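Local coordinates for protein acetyl-CoA C-acetyltransferase (Syntrophomonas wolfei subsp. wolfei, PDB 7N7Z) that probably catalyses the reversible condensation of two acetyl-CoA molecules into acetoacetyl-CoA and free coenzyme A, as a thiolase, at residues 45-50 with 269-274; 117-122 with 255-260; 189-194 with 223-228; 283-288 with 300-305. One frame throughout, in Å; residues are numbered along the deposited sequence.

The four contacts follow the two-part thiolase fold. Interaction 1 spans the widest loop of chain; interaction 2 is nested inside it, and interaction 3 inside interaction 2. Interaction 4 comes later, within the C-terminal thiolase domain. Interaction 2 pairs strands 113-121 and 254-264 near the centre of the chain, and interaction 1, centred about 23 Å from it, sits beyond the far end of the latter strand. Interaction 3 belongs to the long excursion between those two strands, its centre about 22 Å from that of interaction 2. Interaction 4, about 24 Å from interaction 2 between centres, packs a helix on strand 277-285 of the same sheet. Interactions 1, 2 and 4 thus lie along the sheet, interaction 3 in the excursion.

Interaction 1: 45-50 with 269-274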
loop_
_atom_site.group_PDB
_atom_site.type_symbol
_atom_site.label_atom_id
_atom_site.label_comp_id
_atom_site.label_asym_id
_atom_site.label_seq_id
_atom_site.Cartn_x
_atom_site.Cartn_y
_atom_site.Cartn_z
ATOM N N ALA B 45 -1.942 -22.355 -37.562
ATOM C CA ALA B 45 -2.999 -23.312 -37.862
ATOM C C ALA B 45 -3.680 -22.997 -39.186
ATOM O O ALA B 45 -4.204 -23.904 -39.843
ATOM C CB ALA B 45 -4.028 -23.327 -36.730
ATOM N N GLY B 46 -3.677 -21.732 -39.598
ATOM C CA GLY B 46 -4.385 -21.341 -40.799
ATOM C C GLY B 46 -5.883 -21.276 -40.630
ATOM O O GLY B 46 -6.619 -21.472 -41.603
ATOM N N VAL B 47 -6.360 -21.010 -39.416
ATOM C CA VAL B 47 -7.785 -20.951 -39.117
ATOM C C VAL B 47 -8.204 -19.495 -38.999
ATOM O O VAL B 47 -7.462 -18.663 -38.462
ATOM C CB VAL B 47 -8.112 -21.720 -37.822
ATOM C CG1 VAL B 47 -7.621 -20.946 -36.603
ATOM C CG2 VAL B 47 -9.607 -21.981 -37.724
ATOM N N ASP B 48 -9.390 -19.186 -39.500
ATOM C CA ASP B 48 -9.956 -17.855 -39.314
ATOM C C ASP B 48 -10.340 -17.682 -37.849
ATOM O O ASP B 48 -11.136 -18.476 -37.334
ATOM C CB ASP B 48 -11.174 -17.661 -40.211
ATOM C CG ASP B 48 -11.969 -16.418 -39.856
ATOM O OD1 ASP B 48 -11.350 -15.405 -39.468
ATOM O OD2 ASP B 48 -13.213 -16.453 -39.966
ATOM N N PRO B 49 -9.802 -16.688 -37.138
ATOM C CA PRO B 49 -10.165 -16.537 -35.719
ATOM C C PRO B 49 -11.652 -16.328 -35.490
ATOM O O PRO B 49 -12.127 -16.564 -34.372
ATOM C CB PRO B 49 -9.351 -15.313 -35.268
ATOM C CG PRO B 49 -8.939 -14.619 -36.529
ATOM C CD PRO B 49 -8.806 -15.688 -37.562
ATOM N N GLY B 50 -12.403 -15.910 -36.508
ATOM C CA GLY B 50 -13.815 -15.619 -36.339
ATOM C C GLY B 50 -14.693 -16.833 -36.107
ATOM O O GLY B 50 -15.860 -16.661 -35.739
ATOM N N GLU B 269 -10.415 -31.689 -40.935
ATOM C CA GLU B 269 -10.521 -32.190 -42.302
ATOM C C GLU B 269 -11.455 -31.323 -43.136
ATOM O O GLU B 269 -11.184 -31.062 -44.314
ATOM C CB GLU B 269 -11.009 -33.639 -42.289
ATOM C CG GLU B 269 -10.073 -34.605 -41.576
ATOM C CD GLU B 269 -10.781 -35.854 -41.078
ATOM O OE1 GLU B 269 -12.024 -35.921 -41.184
ATOM O OE2 GLU B 269 -10.093 -36.770 -40.578
ATOM N N GLU B 270 -12.560 -30.867 -42.541
ATOM C CA GLU B 270 -13.519 -30.055 -43.282
ATOM C C GLU B 270 -12.886 -28.757 -43.768
ATOM O O GLU B 270 -13.210 -28.269 -44.858
ATOM C CB GLU B 270 -14.736 -29.759 -42.406
ATOM C CG GLU B 270 -16.006 -29.464 -43.185
ATOM C CD GLU B 270 -16.880 -28.429 -42.502
ATOM O OE1 GLU B 270 -17.414 -28.727 -41.411
ATOM O OE2 GLU B 270 -17.032 -27.318 -43.053
ATOM N N LEU B 271 -11.983 -28.181 -42.975
ATOM C CA LEU B 271 -11.320 -26.933 -43.328
ATOM C C LEU B 271 -10.065 -27.143 -44.165
ATOM O O LEU B 271 -9.431 -26.159 -44.561
ATOM C CB LEU B 271 -10.958 -26.153 -42.058
ATOM C CG LEU B 271 -12.125 -25.630 -41.217
ATOM C CD1 LEU B 271 -11.607 -24.888 -39.993
ATOM C CD2 LEU B 271 -13.040 -24.733 -42.038
ATOM N N GLY B 272 -9.692 -28.388 -44.442
ATOM C CA GLY B 272 -8.504 -28.652 -45.233
ATOM C C GLY B 272 -7.218 -28.238 -44.552
ATOM O O GLY B 272 -6.293 -27.762 -45.223
ATOM N N LEU B 273 -7.134 -28.407 -43.236
ATOM C CA LEU B 273 -5.957 -28.023 -42.471
ATOM C C LEU B 273 -5.128 -29.252 -42.110
ATOM O O LEU B 273 -5.566 -30.397 -42.239
ATOM C CB LEU B 273 -6.364 -27.262 -41.207
ATOM C CG LEU B 273 -7.226 -26.018 -41.429
ATOM C CD1 LEU B 273 -7.627 -25.408 -40.096
ATOM C CD2 LEU B 273 -6.498 -24.991 -42.289
ATOM N N LYS B 274 -3.908 -28.992 -41.639
ATOM C CA LYS B 274 -2.954 -30.047 -41.340
ATOM C C LYS B 274 -2.953 -30.328 -39.845
ATOM O O LYS B 274 -2.490 -29.479 -39.069
ATOM C CB LYS B 274 -1.555 -29.640 -41.806
ATOM C CG LYS B 274 -0.481 -30.701 -41.584
ATOM C CD LYS B 274 0.643 -30.191 -40.689
ATOM C CE LYS B 274 1.842 -29.715 -41.493
ATOM N NZ LYS B 274 2.848 -29.029 -40.628
#
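Two flat peptide groups, those following A45 and G46, receive the branched end of L273. Its CD2 methyl meets the oxygen end of the first, 3.5 Å from A45 O, and stands above the plane of the second, 3.6 Å from G46 O. CG lies anti to the carbonyl carbon of L273 (chi1 -56°), a torsion that carries both methyls across to the loop, with CD1 3.7 Å from A45 O. Beside this, the apolar side chains of V47 and L271 cross obliquely, V47 CG2 lying 4.2 Å from L271 CD1 and V47 CB 4.4 Å from L273 CD1. M263 and V11 from neighbouring strands also touch L273, while V47 and L271 share I113. Replacing L273 by an alanine would probably open a gap over the A45 and G46 carbonyls and leave V47 with only L271 as an apolar neighbour across the contact. D48 OD1 accepts from G50 N at 3.2 Å, from above the carboxylate plane, in an Asx turn. Both segments carry a helix C-terminus: G46 and G272, each with positive phi, close Schellman motifs. The arrangement thus brings together two Schellman-terminated helices, 30-45 and 265-270, at one end of the central thiolase sheet.

Interaction 2: 117-122 with 255-260; sequences TAVESM and DCAAAA
V119 places CG1 between its backbone N and carbonyl carbon (chi1 64°), which leaves CG2 anti to the N and directed at A257, 3.6 Å from A257 CB. At the other end of the pairing D255 holds CG anti to its carbonyl carbon (chi1 -53°), bringing OD1 to 2.8 Å from M122 N, while OD2 bonds to S123 OG. A lysine in place of D255 would probably leave the S123 hydroxyl without this acceptor and put a positive charge against the turn after strand 113-121. Between these points the backbones form an antiparallel ladder. A118 and A258 exchange both bonds, N of A258 lying 2.6 Å from A118 O and N of A118 lying 2.8 Å from A258 O; E120 and C256 repeat the pattern, with E120 N 2.9 Å from C256 O. The carboxylate of E120 leads away from strand 254-264 and accepts from the backbone N atoms of C60 and L61. One face of the sheet, with T117, V119 and A257, lies against helix 30-45; the other, with A118 and A258, meets L365 of helix 360-378. M122 comes within about 6 Å of the predicted proton acceptor H358, between side chains. This is the join of the fourth strand to the antiparallel fifth in the 3-2-4-5-1 sheet of the thiolase fold.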
loop_
_atom_site.group_PDB
_atom_site.type_symbol
_atom_site.label_atom_id
_atom_site.label_comp_id
_atom_site.label_asym_id
_atom_site.label_seq_id
_atom_site.Cartn_x
_atom_site.Cartn_y
_atom_site.Cartn_z
ATOM N N THR B 117 -4.785 -20.685 -24.256
ATOM C CA THR B 117 -3.671 -19.799 -23.951
ATOM C C THR B 117 -3.165 -20.101 -22.548
ATOM O O THR B 117 -3.954 -20.384 -21.640
ATOM C CB THR B 117 -4.076 -18.325 -24.052
ATOM O OG1 THR B 117 -5.129 -18.049 -23.122
ATOM C CG2 THR B 117 -4.540 -17.995 -25.461
ATOM N N ALA B 118 -1.848 -20.047 -22.381
ATOM C CA ALA B 118 -1.209 -20.302 -21.095
ATOM C C ALA B 118 -0.117 -19.260 -20.912
ATOM O O ALA B 118 0.791 -19.168 -21.742
ATOM C CB ALA B 118 -0.632 -21.718 -21.033
ATOM N N VAL B 119 -0.206 -18.473 -19.840
ATOM C CA VAL B 119 0.665 -17.318 -19.681
ATOM C C VAL B 119 0.982 -17.112 -18.209
ATOM O O VAL B 119 0.172 -17.412 -17.325
ATOM C CB VAL B 119 0.026 -16.042 -20.280
ATOM C CG1 VAL B 119 -1.243 -15.672 -19.521
ATOM C CG2 VAL B 119 1.023 -14.893 -20.252
ATOM N N GLU B 120 2.179 -16.590 -17.954
ATOM C CA GLU B 120 2.562 -16.138 -16.622
ATOM C C GLU B 120 3.618 -15.056 -16.793
ATOM O O GLU B 120 4.718 -15.337 -17.277
ATOM C CB GLU B 120 3.092 -17.286 -15.769
ATOM C CG GLU B 120 3.010 -17.020 -14.271
ATOM C CD GLU B 120 1.585 -16.864 -13.789
ATOM O OE1 GLU B 120 0.792 -17.809 -13.979
ATOM O OE2 GLU B 120 1.253 -15.799 -13.226
ATOM N N SER B 121 3.281 -13.827 -16.414
ATOM C CA SER B 121 4.225 -12.714 -16.394
ATOM C C SER B 121 4.558 -12.454 -14.928
ATOM O O SER B 121 4.011 -11.551 -14.292
ATOM C CB SER B 121 3.644 -11.479 -17.081
ATOM O OG SER B 121 4.445 -10.336 -16.833
ATOM N N MET B 122 5.462 -13.274 -14.386
ATOM C CA MET B 122 5.785 -13.186 -12.967
ATOM C C MET B 122 6.513 -11.893 -12.628
ATOM O O MET B 122 6.495 -11.474 -11.466
ATOM C CB MET B 122 6.623 -14.395 -12.528
ATOM C CG MET B 122 6.264 -15.702 -13.235
ATOM S SD MET B 122 7.294 -17.114 -12.779
ATOM C CE MET B 122 6.951 -17.265 -11.030
ATOM N N ASP B 255 8.985 -15.231 -17.274
ATOM C CA ASP B 255 7.821 -14.784 -18.027
ATOM C C ASP B 255 7.701 -15.582 -19.319
ATOM O O ASP B 255 8.710 -15.889 -19.964
ATOM C CB ASP B 255 7.926 -13.291 -18.360
ATOM C CG ASP B 255 8.196 -12.434 -17.138
ATOM O OD1 ASP B 255 7.719 -12.791 -16.039
ATOM O OD2 ASP B 255 8.885 -11.400 -17.280
ATOM N N CYS B 256 6.467 -15.906 -19.703
ATOM C CA CYS B 256 6.236 -16.599 -20.966
ATOM C C CYS B 256 4.742 -16.726 -21.219
ATOM O O CYS B 256 3.926 -16.657 -20.295
ATOM C CB CYS B 256 6.873 -17.991 -20.976
ATOM S SG CYS B 256 6.708 -18.843 -22.560
ATOM N N ALA B 257 4.403 -16.930 -22.492
ATOM C CA ALA B 257 3.050 -17.257 -22.910
ATOM C C ALA B 257 3.120 -18.298 -24.018
ATOM O O ALA B 257 3.945 -18.190 -24.930
ATOM C CB ALA B 257 2.286 -16.022 -23.403
ATOM N N ALA B 258 2.263 -19.309 -23.921
ATOM C CA ALA B 258 2.100 -20.315 -24.958
ATOM C C ALA B 258 0.638 -20.362 -25.381
ATOM O O ALA B 258 -0.259 -19.961 -24.633
ATOM C CB ALA B 258 2.554 -21.699 -24.478
ATOM N N ALA B 259 0.401 -20.850 -26.595
ATOM C CA ALA B 259 -0.955 -20.957 -27.111
ATOM C C ALA B 259 -1.036 -22.129 -28.076
ATOM O O ALA B 259 -0.030 -22.570 -28.637
ATOM C CB ALA B 259 -1.396 -19.664 -27.803
ATOM N N ALA B 260 -2.254 -22.628 -28.265
ATOM C CA ALA B 260 -2.476 -23.767 -29.142
ATOM C C ALA B 260 -3.914 -23.742 -29.636
ATOM O O ALA B 260 -4.823 -23.309 -28.922
ATOM C CB ALA B 260 -2.180 -25.091 -28.428
#

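Interaction 3: 189-194 with 223-228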
loop_
_atom_site.group_PDB
_atom_site.type_symbol
_atom_site.label_atom_id
_atom_site.label_comp_id
_atom_site.label_asym_id
_atom_site.label_seq_id
_atom_site.Cartn_x
_atom_site.Cartn_y
_atom_site.Cartn_z
ATOM N N ASN B 189 22.462 -28.131 -21.707
ATOM C CA ASN B 189 21.568 -28.508 -22.799
ATOM C C ASN B 189 20.742 -27.316 -23.263
ATOM O O ASN B 189 20.582 -27.092 -24.469
ATOM C CB ASN B 189 20.654 -29.652 -22.361
ATOM C CG ASN B 189 21.363 -30.992 -22.344
ATOM O OD1 ASN B 189 22.439 -31.146 -22.921
ATOM N ND2 ASN B 189 20.760 -31.972 -21.681
ATOM N N ALA B 190 20.210 -26.538 -22.319
ATOM C CA ALA B 190 19.451 -25.347 -22.685
ATOM C C ALA B 190 20.315 -24.377 -23.480
ATOM O O ALA B 190 19.911 -23.896 -24.545
ATOM C CB ALA B 190 18.895 -24.675 -21.429
ATOM N N VAL B 191 21.515 -24.076 -22.975
ATOM C CA VAL B 191 22.441 -23.219 -23.711
ATOM C C VAL B 191 22.652 -23.766 -25.116
ATOM O O VAL B 191 22.560 -23.036 -26.111
ATOM C CB VAL B 191 23.775 -23.095 -22.953
ATOM C CG1 VAL B 191 24.856 -22.515 -23.857
ATOM C CG2 VAL B 191 23.603 -22.239 -21.711
ATOM N N LYS B 192 22.934 -25.066 -25.215
ATOM C CA LYS B 192 23.176 -25.696 -26.508
ATOM C C LYS B 192 22.029 -25.422 -27.477
ATOM O O LYS B 192 22.232 -24.874 -28.567
ATOM C CB LYS B 192 23.371 -27.202 -26.314
ATOM C CG LYS B 192 23.866 -27.941 -27.546
ATOM C CD LYS B 192 24.346 -29.344 -27.184
ATOM C CE LYS B 192 24.251 -30.308 -28.363
ATOM N NZ LYS B 192 23.713 -31.641 -27.955
ATOM N N ALA B 193 20.810 -25.794 -27.085
ATOM C CA ALA B 193 19.671 -25.673 -27.988
ATOM C C ALA B 193 19.336 -24.220 -28.298
ATOM O O ALA B 193 18.901 -23.913 -29.414
ATOM C CB ALA B 193 18.454 -26.370 -27.387
ATOM N N VAL B 194 19.515 -23.319 -27.333
ATOM C CA VAL B 194 19.206 -21.912 -27.568
ATOM C C VAL B 194 20.095 -21.356 -28.674
ATOM O O VAL B 194 19.611 -20.805 -29.670
ATOM C CB VAL B 194 19.355 -21.104 -26.266
ATOM C CG1 VAL B 194 19.493 -19.618 -26.569
ATOM C CG2 VAL B 194 18.174 -21.357 -25.346
ATOM N N PRO B 223 19.042 -19.677 -19.016
ATOM C CA PRO B 223 20.139 -20.611 -18.728
ATOM C C PRO B 223 21.423 -19.888 -18.353
ATOM O O PRO B 223 21.727 -18.803 -18.856
ATOM C CB PRO B 223 20.299 -21.399 -20.034
ATOM C CG PRO B 223 19.691 -20.565 -21.080
ATOM C CD PRO B 223 18.616 -19.756 -20.428
ATOM N N ILE B 224 22.181 -20.510 -17.454
ATOM C CA ILE B 224 23.429 -19.947 -16.951
ATOM C C ILE B 224 24.559 -20.369 -17.881
ATOM O O ILE B 224 24.821 -21.564 -18.054
ATOM C CB ILE B 224 23.707 -20.399 -15.509
ATOM C CG1 ILE B 224 22.431 -20.349 -14.664
ATOM C CG2 ILE B 224 24.786 -19.522 -14.885
ATOM C CD1 ILE B 224 22.585 -20.958 -13.279
ATOM N N ARG B 225 25.234 -19.388 -18.472
ATOM C CA ARG B 225 26.303 -19.665 -19.419
ATOM C C ARG B 225 27.594 -20.015 -18.690
ATOM O O ARG B 225 27.888 -19.493 -17.611
ATOM C CB ARG B 225 26.531 -18.461 -20.333
ATOM C CG ARG B 225 25.293 -18.021 -21.096
ATOM C CD ARG B 225 25.151 -18.777 -22.406
ATOM N NE ARG B 225 23.870 -18.509 -23.051
ATOM C CZ ARG B 225 23.710 -18.214 -24.336
ATOM N NH1 ARG B 225 24.738 -18.138 -25.165
ATOM N NH2 ARG B 225 22.485 -17.991 -24.801
ATOM N N GLY B 226 28.366 -20.915 -19.294
ATOM C CA GLY B 226 29.636 -21.309 -18.722
ATOM C C GLY B 226 29.530 -22.111 -17.448
ATOM O O GLY B 226 30.496 -22.171 -16.683
ATOM N N ALA B 227 28.383 -22.735 -17.197
ATOM C CA ALA B 227 28.216 -23.519 -15.981
ATOM C C ALA B 227 29.194 -24.687 -15.959
ATOM O O ALA B 227 29.408 -25.362 -16.969
ATOM C CB ALA B 227 26.780 -24.034 -15.877
ATOM N N SER B 228 29.795 -24.913 -14.795
ATOM C CA SER B 228 30.672 -26.051 -14.565
ATOM C C SER B 228 30.283 -26.712 -13.249
ATOM O O SER B 228 29.617 -26.111 -12.401
ATOM C CB SER B 228 32.148 -25.634 -14.533
ATOM O OG SER B 228 32.491 -25.063 -13.282
#
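P223 forms the tight part of the contact, its ring set against one side of helix 176-196. The CB atom of P223 lies 3.8 Å from A190 CB and equally 3.8 Å from V191 CG2, so that it fits between successive residues of the helix. V191 carries the contact onward: the same CG2 methyl reaches R225 CD at 3.9 Å, and CG1 lies 4.0 Å from R225 CD. CG2 thus wedges between the proline and the arginine stem, and CG1 adds only to the arginine side.

The solvent side is made mainly by R225, an exposed residue whose contacts are similarly spaced but less buried than those of P223. A bend in its chain (chi2 -87°) lays the stem across V191 and carries the guanidinium forward along the helix toward V194. V191 CG1 then lies over one face of that flat group, while V194 CG1 approaches it obliquely, 3.8 Å from R225 NH2. These are contacts of methyls with a charged group whose polar partner lies just past the helical segment, where R225 NH1 forms a salt bridge with D195. The charge is thus paired, although the residue as a whole remains exposed. I224 points its side chain away from the helix and meets A248, and its backbone N makes a weak hydrogen bond to H187.

I224 to A227 form a type II beta turn, with R225 and G226 at its corners and G226 at positive phi, and S228 then serves as the N-cap of helix 229-232. Both segments belong to the long excursion between strands 113-121 and 254-264, consistent with the loop domain characteristic of thiolases.

Interaction 4: 283-288 with 300-305; sequences CSEGVD and MPKVLK
The ammonium group of K302 is gripped by two acceptors of strand 277-285. NZ donates to the backbone oxygen of S284, 2.6 Å from S284 O and nearly along that carbonyl's axis, and also to the carboxylate of E285, where E285 OE1 accepts at 2.7 Å in a salt bridge. One donor group thus satisfies a main-chain carbonyl and pairs with a neighbouring acid, probably offsetting its charge.

The shapes of the two chains explain the meeting. K302 runs out extended beyond CG, whereas E285 bends at chi2 (72°), and the side chains cross at about a right angle. The aliphatic part of the lysine takes part too: CD of K302 passes 4.0 Å from E285 CB, and its CG lies 4.0 Å from C283 SG. The sulfur of C283 sits 3.6 Å from V303 CB, an apolar contact that sets the helix against the strand beside the ion pair.

Other polar groups find partners elsewhere. The backbones of C283 and E285 are hydrogen-bonded to A396 and A394 in the adjacent strand, and S284, whose CB points away from the helix, makes a weak hydrogen bond through OG with Q90. A second subunit lies close by: its R82 packs on E285 and its K110 on C283, and G286 makes backbone hydrogen bonds to it.

The chemistry is that of one ammonium group of helix 296-307 held by two acceptors from consecutive strand residues, next to the apolar meeting of C283 and V303; the salt bridge to K302 would be expected to favour a deprotonated E285.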
loop_
_atom_site.group_PDB
_atom_site.type_symbol
_atom_site.label_atom_id
_atom_site.label_comp_id
_atom_site.label_asym_id
_atom_site.label_seq_id
_atom_site.Cartn_x
_atom_site.Cartn_y
_atom_site.Cartn_z
ATOM N N CYS B 283 -4.639 -36.525 -17.966
ATOM C CA CYS B 283 -5.302 -36.748 -16.688
ATOM C C CYS B 283 -4.475 -36.101 -15.587
ATOM O O CYS B 283 -3.352 -35.643 -15.811
ATOM C CB CYS B 283 -5.496 -38.242 -16.413
ATOM S SG CYS B 283 -3.956 -39.175 -16.225
ATOM N N SER B 284 -5.057 -36.067 -14.393
ATOM C CA SER B 284 -4.390 -35.584 -13.197
ATOM C C SER B 284 -4.232 -36.722 -12.197
ATOM O O SER B 284 -4.904 -37.754 -12.281
ATOM C CB SER B 284 -5.172 -34.434 -12.551
ATOM O OG SER B 284 -5.418 -33.393 -13.480
ATOM N N GLU B 285 -3.321 -36.521 -11.249
ATOM C CA GLU B 285 -3.136 -37.452 -10.144
ATOM C C GLU B 285 -2.265 -36.788 -9.087
ATOM O O GLU B 285 -1.156 -36.333 -9.384
ATOM C CB GLU B 285 -2.511 -38.763 -10.620
ATOM C CG GLU B 285 -2.380 -39.815 -9.522
ATOM C CD GLU B 285 -3.715 -40.416 -9.114
ATOM O OE1 GLU B 285 -4.714 -40.205 -9.835
ATOM O OE2 GLU B 285 -3.768 -41.098 -8.067
ATOM N N GLY B 286 -2.757 -36.730 -7.854
ATOM C CA GLY B 286 -2.126 -35.952 -6.817
ATOM C C GLY B 286 -1.202 -36.757 -5.924
ATOM O O GLY B 286 -1.256 -37.984 -5.871
ATOM N N VAL B 287 -0.329 -36.028 -5.232
ATOM C CA VAL B 287 0.478 -36.552 -4.143
ATOM C C VAL B 287 0.412 -35.536 -3.009
ATOM O O VAL B 287 -0.076 -34.419 -3.179
ATOM C CB VAL B 287 1.941 -36.819 -4.559
ATOM C CG1 VAL B 287 2.001 -37.906 -5.621
ATOM C CG2 VAL B 287 2.600 -35.543 -5.058
ATOM N N ASP B 288 0.904 -35.937 -1.841
ATOM C CA ASP B 288 0.854 -35.050 -0.687
ATOM C C ASP B 288 1.571 -33.740 -0.992
ATOM O O ASP B 288 2.658 -33.726 -1.577
ATOM C CB ASP B 288 1.480 -35.722 0.533
ATOM C CG ASP B 288 1.234 -34.945 1.811
ATOM O OD1 ASP B 288 1.935 -33.935 2.038
ATOM O OD2 ASP B 288 0.334 -35.338 2.582
ATOM N N MET B 300 2.263 -40.034 -14.662
ATOM C CA MET B 300 2.748 -40.671 -15.883
ATOM C C MET B 300 2.278 -42.114 -16.008
ATOM O O MET B 300 1.758 -42.479 -17.077
ATOM C CB MET B 300 4.276 -40.575 -15.940
ATOM C CG MET B 300 4.795 -39.175 -16.211
ATOM S SD MET B 300 6.556 -39.030 -15.858
ATOM C CE MET B 300 7.254 -39.857 -17.284
ATOM N N PRO B 301 2.418 -42.975 -14.996
ATOM C CA PRO B 301 1.880 -44.337 -15.138
ATOM C C PRO B 301 0.378 -44.361 -15.347
ATOM O O PRO B 301 -0.126 -45.226 -16.075
ATOM C CB PRO B 301 2.276 -45.018 -13.817
ATOM C CG PRO B 301 3.362 -44.168 -13.239
ATOM C CD PRO B 301 3.073 -42.773 -13.692
ATOM N N LYS B 302 -0.354 -43.431 -14.733
ATOM C CA LYS B 302 -1.808 -43.427 -14.856
ATOM C C LYS B 302 -2.240 -43.149 -16.291
ATOM O O LYS B 302 -3.015 -43.914 -16.875
ATOM C CB LYS B 302 -2.410 -42.394 -13.904
ATOM C CG LYS B 302 -3.927 -42.430 -13.838
ATOM C CD LYS B 302 -4.453 -41.543 -12.725
ATOM C CE LYS B 302 -5.826 -40.987 -13.060
ATOM N NZ LYS B 302 -6.279 -39.978 -12.062
ATOM N N VAL B 303 -1.751 -42.053 -16.875
ATOM C CA VAL B 303 -2.143 -41.707 -18.239
ATOM C C VAL B 303 -1.759 -42.825 -19.201
ATOM O O VAL B 303 -2.485 -43.117 -20.160
ATOM C CB VAL B 303 -1.523 -40.360 -18.653
ATOM C CG1 VAL B 303 -0.006 -40.465 -18.755
ATOM C CG2 VAL B 303 -2.123 -39.882 -19.968
ATOM N N LEU B 304 -0.616 -43.471 -18.961
ATOM C CA LEU B 304 -0.220 -44.597 -19.801
ATOM C C LEU B 304 -1.236 -45.728 -19.709
ATOM O O LEU B 304 -1.534 -46.390 -20.710
ATOM C CB LEU B 304 1.170 -45.088 -19.399
ATOM C CG LEU B 304 2.348 -44.240 -19.884
ATOM C CD1 LEU B 304 3.633 -44.671 -19.191
ATOM C CD2 LEU B 304 2.499 -44.333 -21.396
ATOM N N LYS B 305 -1.781 -45.962 -18.514
ATOM C CA LYS B 305 -2.806 -46.989 -18.357
ATOM C C LYS B 305 -4.074 -46.609 -19.110
ATOM O O LYS B 305 -4.636 -47.423 -19.854
ATOM C CB LYS B 305 -3.105 -47.205 -16.872
ATOM C CG LYS B 305 -3.679 -48.575 -16.546
ATOM C CD LYS B 305 -4.162 -48.650 -15.104
ATOM C CE LYS B 305 -5.657 -48.924 -15.028
ATOM N NZ LYS B 305 -6.202 -48.686 -13.660
#